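Local coordinates for glyoxalase family protein (Bacillus cereus, PDB 1ZSW), which is of unknown function but binds a zinc ion and belongs to the glyoxalase and ring-cleaving dioxygenase (vicinal oxygen chelate) superfamily, at residues M59-D64 with P319-Q324; I102-L107 with A140-D145; T197-F202 with A214-I219. All blocks are in the same frame, centred on the assembly; numbering follows the deposited sequence. Where two conformers were deposited one is given.

Contact 1: M59-D64 with P319-Q324; sequences MTVNQD and PFLEDQ
Val61 and Leu321 meet methyl to methyl, CG2 of Val61 lying 3.9 Å from CD1 of Leu321, the one apolar side-chain contact between 59-64 and 319-324. Both CB atoms point toward the opposite segment, and the two branched chains run at a slant to one another. Val61 CG2 stands between the backbone N and the carbonyl carbon (chi1 -64° with CG1 beside N), which directs this methyl at the leucine. The second touch is aromatic: the CZ corner of Phe320 comes 3.8 Å from the backbone O of Gln63, with the oxygen at the ring edge and in its plane, the C-H rim rather than the pi face meeting the carbonyl. One face of that ring is covered by its own neighbour, Leu321 CG, 3.5 Å above the plane toward the rim. No hydrogen bond joins the two segments. Strand 55-62 is an outermost strand of the eight-stranded sheet that carries the zinc ligands His33, His246 and Glu294, and the loop before helix 325-330 closes over its end; the side chain of Gln63 lies about 9 Å from the zinc ion. In the next shell, Ile328 touches both Val61 and Leu321, while Asp316 hydrogen-bonds to the backbone of Met59, and its backbone O accepts from Thr60 OG1. An Asx turn shapes the chain that presents the Gln63 carbonyl, Asp64 N donating to Asn62 OD1 over 2.9 Å, the donor 43° out of the carbonyl plane. Asp64 OD1 is tied by a salt bridge to Arg277.

Contact 2: I102-L107 with A140-D145; sequences ITRIGL and ALQFED
The two strands do not pair: their closest CA atoms, Arg104 and Glu144, stand 9.4 Å apart, and strand 150-155 lies between them, hydrogen-bonded to both. Contact is therefore made by side chains reaching past that strand. Arg104 NH1 comes 3.7 Å from Gln142 OE1, too long for a hydrogen bond, and Gln142 NE2 lies over one face of the guanidinium, the guanidinium and amide planes being 39° apart. The arginine chain bends at its third torsion (chi3 -44°), turning the guanidinium off the line of the extended CB-CG-CD part. A water in the guanidinium plane accepts a weak bond from Arg104 NH1 at 3.0 Å and donates to Phe143 O at 3.2 Å, bridging the strands. The stronger polar partner of Arg104 lies elsewhere: NE forms a salt bridge with Glu185, which probably fixes the head group. In a second, apolar touch, Leu107 CD1 meets the edge of the Phe143 ring near its plane, 4.3 Å from CZ, and Phe122 of helix 112-124 meets the same ring. Thr103 and Arg104 both face Glu185 in a classic beta bulge, where strand 101-109 pairs antiparallel with 180-188 and joins the two glyoxalase-like halves of the protein in one continuous sheet.

Contact 3: T197-F202 with A214-I219; sequences TLTEIF and AIFQSI
Leu198 and Phe216 each hold CG anti to the carbonyl carbon (chi1 -63° and -59°), and both CB atoms point at the opposite segment, which brings Leu198 CD1 up to the phenyl ring between helix and strand. Thr199 turns its methyl the same way: CG2 lies anti to its carbonyl carbon. Leu198 CD1 sits 3.7 Å from Phe216 CD2 and 3.9 Å from Phe216 CG, its side chain crossing that of the phenylalanine at about a right angle. From the same side of the ring plane, Thr199 CG2 meets the para position, 3.6 Å from Phe216 CE1. Both methyls approach obliquely, and no hydrogen bond links the segments. This is the packing of helix 191-201 on the sheet of the second glyoxalase-like half, as in the beta-alpha-beta-beta-beta modules of the vicinal oxygen chelate fold. The nearest CA pair, Leu198 and Phe216, is 7.7 Å apart. Leu198 also rests on Ile227 and Phe216 on Val229, both of strand 227-231. The threonine hydroxyl is occupied within the helix, OG1 bonding to Ala195 O. Toward the end of the helix the turn widens to a pi type, with Thr197 O accepting from Phe202 N at 3.3 Å as well as from Ile201 N.

Overall arrangement
From the N terminus, strand 55-62 supplies the first half of contact 1, whose partner arrives only just before helix 325-330, so this contact closes a loop around most of the chain. Contacts 2 and 3 are both nested within that loop and follow one another in series: 102-107 with 140-145 closes first, in the first glyoxalase-like half, and 197-202 with 214-219 follows in the second. Both of these reach the nine-stranded sheet, and their nearest atoms are about 10 Å apart. Contact 1 lies across the chain's centre from them, tying the C-terminal loop to the edge of the eight-stranded sheet. No contacts cross.

Contact 1: M59-D64 with P319-Q324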
loop_
_atom_site.group_PDB
_atom_site.type_symbol
_atom_site.label_atom_id
_atom_site.label_comp_id
_atom_site.label_asym_id
_atom_site.label_seq_id
_atom_site.Cartn_x
_atom_site.Cartn_y
_atom_site.Cartn_z
ATOM N N MET A 59 4.815 -4.296 -15.098
ATOM C CA MET A 59 6.223 -4.589 -15.030
ATOM C C MET A 59 6.866 -3.390 -15.685
ATOM O O MET A 59 6.761 -3.222 -16.909
ATOM C CB MET A 59 6.547 -5.865 -15.803
ATOM C CG MET A 59 8.009 -6.177 -15.903
ATOM S SD MET A 59 8.302 -7.877 -16.462
ATOM C CE MET A 59 7.488 -7.869 -18.060
ATOM N N THR A 60 7.508 -2.558 -14.878
ATOM C CA THR A 60 8.119 -1.301 -15.414
ATOM C C THR A 60 9.435 -1.025 -14.705
ATOM O O THR A 60 10.068 -1.962 -14.170
ATOM C CB THR A 60 7.079 -0.142 -15.389
ATOM O OG1 THR A 60 7.575 1.019 -16.095
ATOM C CG2 THR A 60 6.713 0.241 -13.966
ATOM N N VAL A 61 9.886 0.236 -14.762
ATOM C CA VAL A 61 11.119 0.678 -14.095
ATOM C C VAL A 61 10.812 1.876 -13.217
ATOM O O VAL A 61 9.781 2.540 -13.395
ATOM C CB VAL A 61 12.260 1.005 -15.096
ATOM C CG1 VAL A 61 12.697 -0.259 -15.881
ATOM C CG2 VAL A 61 11.901 2.180 -16.035
ATOM N N ASN A 62 11.668 2.093 -12.223
ATOM C CA ASN A 62 11.584 3.250 -11.330
ATOM C C ASN A 62 11.729 4.479 -12.206
ATOM O O ASN A 62 12.726 4.610 -12.915
ATOM C CB ASN A 62 12.706 3.156 -10.299
ATOM C CG ASN A 62 12.708 4.311 -9.281
ATOM O OD1 ASN A 62 12.054 5.329 -9.462
ATOM N ND2 ASN A 62 13.467 4.136 -8.195
ATOM N N GLN A 63 10.706 5.334 -12.200
ATOM C CA GLN A 63 10.691 6.497 -13.095
ATOM C C GLN A 63 11.825 7.455 -12.760
ATOM O O GLN A 63 12.286 8.186 -13.630
ATOM C CB GLN A 63 9.326 7.210 -13.082
ATOM C CG GLN A 63 8.208 6.363 -13.720
ATOM C CD GLN A 63 6.807 6.959 -13.564
ATOM O OE1 GLN A 63 5.801 6.256 -13.717
ATOM N NE2 GLN A 63 6.734 8.244 -13.275
ATOM N N ASP A 64 12.277 7.416 -11.503
ATOM C CA ASP A 64 13.383 8.255 -11.021
ATOM C C ASP A 64 14.752 7.576 -11.227
ATOM O O ASP A 64 15.795 8.189 -10.977
ATOM C CB ASP A 64 13.182 8.628 -9.539
ATOM C CG ASP A 64 11.898 9.433 -9.285
ATOM O OD1 ASP A 64 11.331 10.015 -10.244
ATOM O OD2 ASP A 64 11.461 9.498 -8.109
ATOM N N PRO A 319 5.703 7.353 -21.386
ATOM C CA PRO A 319 6.096 7.870 -22.709
ATOM C C PRO A 319 7.487 8.497 -22.766
ATOM O O PRO A 319 8.216 8.257 -23.732
ATOM C CB PRO A 319 5.024 8.913 -22.995
ATOM C CG PRO A 319 3.816 8.392 -22.311
ATOM C CD PRO A 319 4.333 7.755 -21.036
ATOM N N PHE A 320 7.866 9.253 -21.733
ATOM C CA PHE A 320 9.142 9.976 -21.738
ATOM C C PHE A 320 10.386 9.097 -21.771
ATOM O O PHE A 320 11.489 9.599 -21.995
ATOM C CB PHE A 320 9.214 11.002 -20.587
ATOM C CG PHE A 320 9.677 10.436 -19.255
ATOM C CD1 PHE A 320 11.022 10.475 -18.893
ATOM C CD2 PHE A 320 8.757 9.916 -18.344
ATOM C CE1 PHE A 320 11.447 9.979 -17.651
ATOM C CE2 PHE A 320 9.171 9.419 -17.101
ATOM C CZ PHE A 320 10.514 9.448 -16.760
ATOM N N LEU A 321 10.206 7.791 -21.550
ATOM C CA LEU A 321 11.322 6.853 -21.501
ATOM C C LEU A 321 11.432 5.935 -22.716
ATOM O O LEU A 321 12.430 5.246 -22.863
ATOM C CB LEU A 321 11.256 6.013 -20.218
ATOM C CG LEU A 321 11.719 6.660 -18.910
ATOM C CD1 LEU A 321 11.566 5.665 -17.762
ATOM C CD2 LEU A 321 13.169 7.170 -18.995
ATOM N N GLU A 322 10.419 5.933 -23.590
ATOM C CA GLU A 322 10.474 5.122 -24.813
ATOM C C GLU A 322 11.679 5.466 -25.688
ATOM O O GLU A 322 12.118 4.636 -26.481
ATOM C CB GLU A 322 9.189 5.241 -25.638
ATOM C CG GLU A 322 7.965 4.587 -25.015
ATOM C CD GLU A 322 7.905 3.061 -25.178
ATOM O OE1 GLU A 322 6.984 2.446 -24.574
ATOM O OE2 GLU A 322 8.744 2.479 -25.909
ATOM N N ASP A 323 12.195 6.693 -25.558
ATOM C CA ASP A 323 13.392 7.111 -26.294
ATOM C C ASP A 323 14.607 6.296 -25.872
ATOM O O ASP A 323 15.558 6.146 -26.635
ATOM C CB ASP A 323 13.674 8.600 -26.087
ATOM C CG ASP A 323 12.947 9.478 -27.088
ATOM O OD1 ASP A 323 12.886 9.107 -28.283
ATOM O OD2 ASP A 323 12.447 10.547 -26.673
ATOM N N GLN A 324 14.538 5.758 -24.660
ATOM C CA GLN A 324 15.634 5.014 -24.041
ATOM C C GLN A 324 15.314 3.526 -23.894
ATOM O O GLN A 324 16.025 2.816 -23.181
ATOM C CB GLN A 324 15.932 5.580 -22.646
ATOM C CG GLN A 324 16.276 7.060 -22.588
ATOM C CD GLN A 324 16.148 7.640 -21.187
ATOM O OE1 GLN A 324 15.484 8.660 -20.991
ATOM N NE2 GLN A 324 16.780 6.993 -20.207
#

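Contact 2: I102-L107 with A140-D145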
loop_
_atom_site.group_PDB
_atom_site.type_symbol
_atom_site.label_atom_id
_atom_site.label_comp_id
_atom_site.label_asym_id
_atom_site.label_seq_id
_atom_site.Cartn_x
_atom_site.Cartn_y
_atom_site.Cartn_z
ATOM N N ILE A 102 7.036 2.041 8.523
ATOM C CA ILE A 102 5.798 1.297 8.187
ATOM C C ILE A 102 6.175 -0.166 8.333
ATOM O O ILE A 102 7.163 -0.622 7.744
ATOM C CB ILE A 102 5.363 1.640 6.728
ATOM C CG1 ILE A 102 5.270 3.156 6.581
ATOM C CG2 ILE A 102 4.040 0.903 6.402
ATOM C CD1 ILE A 102 5.249 3.561 5.080
ATOM N N THR A 103 5.401 -0.925 9.121
ATOM C CA THR A 103 5.879 -2.245 9.552
ATOM C C THR A 103 5.009 -3.461 9.198
ATOM O O THR A 103 5.477 -4.574 9.356
ATOM C CB THR A 103 6.185 -2.271 11.095
ATOM O OG1 THR A 103 5.044 -1.762 11.783
ATOM C CG2 THR A 103 7.455 -1.441 11.394
ATOM N N ARG A 104 3.764 -3.283 8.748
ATOM C CA ARG A 104 2.919 -4.463 8.420
ATOM C C ARG A 104 1.874 -4.093 7.400
ATOM O O ARG A 104 1.256 -3.005 7.502
ATOM C CB ARG A 104 2.238 -5.013 9.686
ATOM C CG ARG A 104 1.766 -6.451 9.541
ATOM C CD ARG A 104 0.942 -6.953 10.726
ATOM N NE ARG A 104 1.470 -6.600 12.059
ATOM C CZ ARG A 104 2.252 -7.390 12.798
ATOM N NH1 ARG A 104 2.647 -8.576 12.345
ATOM N NH2 ARG A 104 2.658 -6.972 13.995
ATOM N N ILE A 105 1.656 -4.996 6.430
ATOM C CA ILE A 105 0.627 -4.814 5.423
ATOM C C ILE A 105 -0.532 -5.760 5.681
ATOM O O ILE A 105 -0.359 -6.969 5.604
ATOM C CB ILE A 105 1.161 -5.124 4.022
ATOM C CG1 ILE A 105 2.462 -4.378 3.771
ATOM C CG2 ILE A 105 0.098 -4.745 2.961
ATOM C CD1 ILE A 105 3.124 -4.815 2.428
ATOM N N GLY A 106 -1.701 -5.199 5.967
ATOM C CA GLY A 106 -2.932 -5.981 6.114
ATOM C C GLY A 106 -3.590 -6.214 4.759
ATOM O O GLY A 106 -3.706 -5.285 3.957
ATOM N N LEU A 107 -4.045 -7.437 4.509
ATOM C CA LEU A 107 -4.679 -7.786 3.211
ATOM C C LEU A 107 -6.015 -8.458 3.532
ATOM O O LEU A 107 -6.043 -9.423 4.317
ATOM C CB LEU A 107 -3.787 -8.745 2.429
ATOM C CG LEU A 107 -2.409 -8.216 2.017
ATOM C CD1 LEU A 107 -1.560 -9.316 1.395
ATOM C CD2 LEU A 107 -2.630 -7.063 1.055
ATOM N N ALA A 140 -7.620 -13.076 11.882
ATOM C CA ALA A 140 -6.397 -12.821 11.117
ATOM C C ALA A 140 -5.431 -13.998 11.063
ATOM O O ALA A 140 -5.469 -14.911 11.928
ATOM C CB ALA A 140 -5.686 -11.601 11.733
ATOM N N LEU A 141 -4.526 -13.960 10.078
ATOM C CA LEU A 141 -3.421 -14.884 9.988
ATOM C C LEU A 141 -2.204 -14.118 9.562
ATOM O O LEU A 141 -2.188 -13.561 8.454
ATOM C CB LEU A 141 -3.724 -16.005 8.962
ATOM C CG LEU A 141 -2.733 -17.138 8.720
ATOM C CD1 LEU A 141 -2.584 -18.092 9.935
ATOM C CD2 LEU A 141 -3.166 -17.949 7.478
ATOM N N GLN A 142 -1.220 -14.038 10.443
ATOM C CA GLN A 142 0.010 -13.320 10.133
ATOM C C GLN A 142 0.946 -14.155 9.289
ATOM O O GLN A 142 1.021 -15.370 9.426
ATOM C CB GLN A 142 0.748 -12.891 11.415
ATOM C CG GLN A 142 0.020 -11.849 12.217
ATOM C CD GLN A 142 0.714 -11.574 13.546
ATOM O OE1 GLN A 142 1.878 -11.924 13.744
ATOM N NE2 GLN A 142 -0.007 -10.955 14.459
ATOM N N PHE A 143 1.674 -13.517 8.378
ATOM C CA PHE A 143 2.693 -14.242 7.627
ATOM C C PHE A 143 3.823 -13.299 7.170
ATOM O O PHE A 143 3.730 -12.089 7.368
ATOM C CB PHE A 143 2.064 -15.002 6.432
ATOM C CG PHE A 143 1.518 -14.106 5.332
ATOM C CD1 PHE A 143 2.234 -13.971 4.159
ATOM C CD2 PHE A 143 0.291 -13.488 5.457
ATOM C CE1 PHE A 143 1.723 -13.194 3.100
ATOM C CE2 PHE A 143 -0.235 -12.675 4.415
ATOM C CZ PHE A 143 0.498 -12.556 3.233
ATOM N N GLU A 144 4.905 -13.854 6.653
ATOM C CA GLU A 144 6.042 -13.070 6.157
ATOM C C GLU A 144 6.523 -13.618 4.837
ATOM O O GLU A 144 6.462 -14.832 4.596
ATOM C CB GLU A 144 7.206 -13.114 7.141
ATOM C CG GLU A 144 6.904 -12.578 8.489
ATOM C CD GLU A 144 8.143 -12.454 9.391
ATOM O OE1 GLU A 144 9.296 -12.603 8.937
ATOM O OE2 GLU A 144 7.908 -12.181 10.572
ATOM N N ASP A 145 7.051 -12.748 3.983
ATOM C CA ASP A 145 7.773 -13.241 2.838
ATOM C C ASP A 145 9.203 -13.606 3.221
ATOM O O ASP A 145 9.621 -13.419 4.385
ATOM C CB ASP A 145 7.655 -12.325 1.590
ATOM C CG ASP A 145 8.511 -11.105 1.649
ATOM O OD1 ASP A 145 9.377 -10.957 2.548
ATOM O OD2 ASP A 145 8.316 -10.248 0.736
HETATM O O HOH W 1 3.088 -10.532 10.094
#

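Contact 3: T197-F202 with A214-I219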
loop_
_atom_site.group_PDB
_atom_site.type_symbol
_atom_site.label_atom_id
_atom_site.label_comp_id
_atom_site.label_asym_id
_atom_site.label_seq_id
_atom_site.Cartn_x
_atom_site.Cartn_y
_atom_site.Cartn_z
ATOM N N THR A 197 -1.537 14.170 13.082
ATOM C CA THR A 197 -1.517 14.250 11.626
ATOM C C THR A 197 -2.762 13.633 10.966
ATOM O O THR A 197 -3.423 14.250 10.088
ATOM C CB THR A 197 -0.195 13.605 11.064
ATOM O OG1 THR A 197 0.913 14.410 11.492
ATOM C CG2 THR A 197 -0.219 13.535 9.518
ATOM N N LEU A 198 -3.069 12.411 11.390
ATOM C CA LEU A 198 -4.148 11.658 10.812
ATOM C C LEU A 198 -5.490 12.291 11.122
ATOM O O LEU A 198 -6.301 12.403 10.224
ATOM C CB LEU A 198 -4.128 10.195 11.288
ATOM C CG LEU A 198 -2.880 9.398 10.878
ATOM C CD1 LEU A 198 -3.017 7.983 11.381
ATOM C CD2 LEU A 198 -2.720 9.365 9.356
ATOM N N THR A 199 -5.702 12.721 12.368
ATOM C CA THR A 199 -7.039 13.230 12.704
ATOM C C THR A 199 -7.211 14.691 12.391
ATOM O O THR A 199 -8.270 15.078 11.892
ATOM C CB THR A 199 -7.394 12.999 14.196
ATOM O OG1 THR A 199 -6.419 13.674 15.019
ATOM C CG2 THR A 199 -7.405 11.530 14.509
ATOM N N GLU A 200 -6.210 15.506 12.709
ATOM C CA GLU A 200 -6.336 16.964 12.533
ATOM C C GLU A 200 -6.148 17.444 11.119
ATOM O O GLU A 200 -6.818 18.404 10.688
ATOM C CB GLU A 200 -5.403 17.717 13.466
ATOM C CG GLU A 200 -5.596 17.333 14.919
ATOM C CD GLU A 200 -4.598 18.004 15.833
ATOM O OE1 GLU A 200 -3.904 18.937 15.363
ATOM O OE2 GLU A 200 -4.488 17.583 17.006
ATOM N N ILE A 201 -5.250 16.803 10.367
ATOM C CA ILE A 201 -5.111 17.206 8.976
ATOM C C ILE A 201 -6.066 16.417 8.101
ATOM O O ILE A 201 -6.892 16.976 7.396
ATOM C CB ILE A 201 -3.674 16.997 8.420
ATOM C CG1 ILE A 201 -2.630 17.657 9.316
ATOM C CG2 ILE A 201 -3.639 17.470 6.945
ATOM C CD1 ILE A 201 -1.166 17.457 8.815
ATOM N N PHE A 202 -5.965 15.099 8.182
ATOM C CA PHE A 202 -6.653 14.251 7.230
ATOM C C PHE A 202 -8.068 13.831 7.576
ATOM O O PHE A 202 -8.757 13.238 6.753
ATOM C CB PHE A 202 -5.765 13.063 6.865
ATOM C CG PHE A 202 -4.541 13.475 6.045
ATOM C CD1 PHE A 202 -3.304 13.564 6.641
ATOM C CD2 PHE A 202 -4.693 13.866 4.714
ATOM C CE1 PHE A 202 -2.167 13.989 5.893
ATOM C CE2 PHE A 202 -3.592 14.283 3.959
ATOM C CZ PHE A 202 -2.340 14.352 4.547
ATOM N N ALA A 214 -2.819 2.890 18.690
ATOM C CA ALA A 214 -4.040 3.600 18.392
ATOM C C ALA A 214 -4.458 3.102 17.009
ATOM O O ALA A 214 -3.607 2.617 16.235
ATOM C CB ALA A 214 -3.832 5.099 18.418
ATOM N N ILE A 215 -5.747 3.166 16.721
ATOM C CA ILE A 215 -6.269 2.650 15.437
ATOM C C ILE A 215 -7.120 3.721 14.821
ATOM O O ILE A 215 -7.928 4.332 15.504
ATOM C CB ILE A 215 -7.034 1.310 15.609
ATOM C CG1 ILE A 215 -6.076 0.217 16.119
ATOM C CG2 ILE A 215 -7.713 0.911 14.291
ATOM C CD1 ILE A 215 -6.737 -1.206 16.182
ATOM N N PHE A 216 -6.923 4.010 13.512
ATOM C CA PHE A 216 -7.608 5.088 12.840
ATOM C C PHE A 216 -8.170 4.540 11.556
ATOM O O PHE A 216 -7.581 3.604 10.964
ATOM C CB PHE A 216 -6.615 6.227 12.471
ATOM C CG PHE A 216 -5.928 6.805 13.664
ATOM C CD1 PHE A 216 -6.489 7.886 14.351
ATOM C CD2 PHE A 216 -4.739 6.241 14.131
ATOM C CE1 PHE A 216 -5.857 8.385 15.523
ATOM C CE2 PHE A 216 -4.093 6.765 15.285
ATOM C CZ PHE A 216 -4.658 7.828 15.957
ATOM N N GLN A 217 -9.291 5.104 11.155
ATOM C CA GLN A 217 -9.944 4.745 9.910
ATOM C C GLN A 217 -10.173 5.978 9.049
ATOM O O GLN A 217 -10.630 7.032 9.512
ATOM C CB GLN A 217 -11.272 4.010 10.183
ATOM C CG GLN A 217 -11.041 2.613 10.647
ATOM C CD GLN A 217 -12.245 1.963 11.283
ATOM O OE1 GLN A 217 -12.229 0.758 11.533
ATOM N NE2 GLN A 217 -13.264 2.751 11.573
ATOM N N SER A 218 -9.850 5.892 7.757
ATOM C CA SER A 218 -10.068 7.064 6.905
ATOM C C SER A 218 -11.544 7.357 6.764
ATOM O O SER A 218 -11.961 8.530 6.779
ATOM C CB SER A 218 -9.394 6.894 5.515
ATOM O OG SER A 218 -9.991 5.913 4.705
ATOM N N ILE A 219 -12.313 6.272 6.628
ATOM C CA ILE A 219 -13.784 6.295 6.638
ATOM C C ILE A 219 -14.192 5.521 7.896
ATOM O O ILE A 219 -13.750 4.393 8.103
ATOM C CB ILE A 219 -14.401 5.619 5.361
ATOM C CG1 ILE A 219 -13.965 6.315 4.043
ATOM C CG2 ILE A 219 -15.961 5.582 5.436
ATOM C CD1 ILE A 219 -14.392 7.800 3.909
#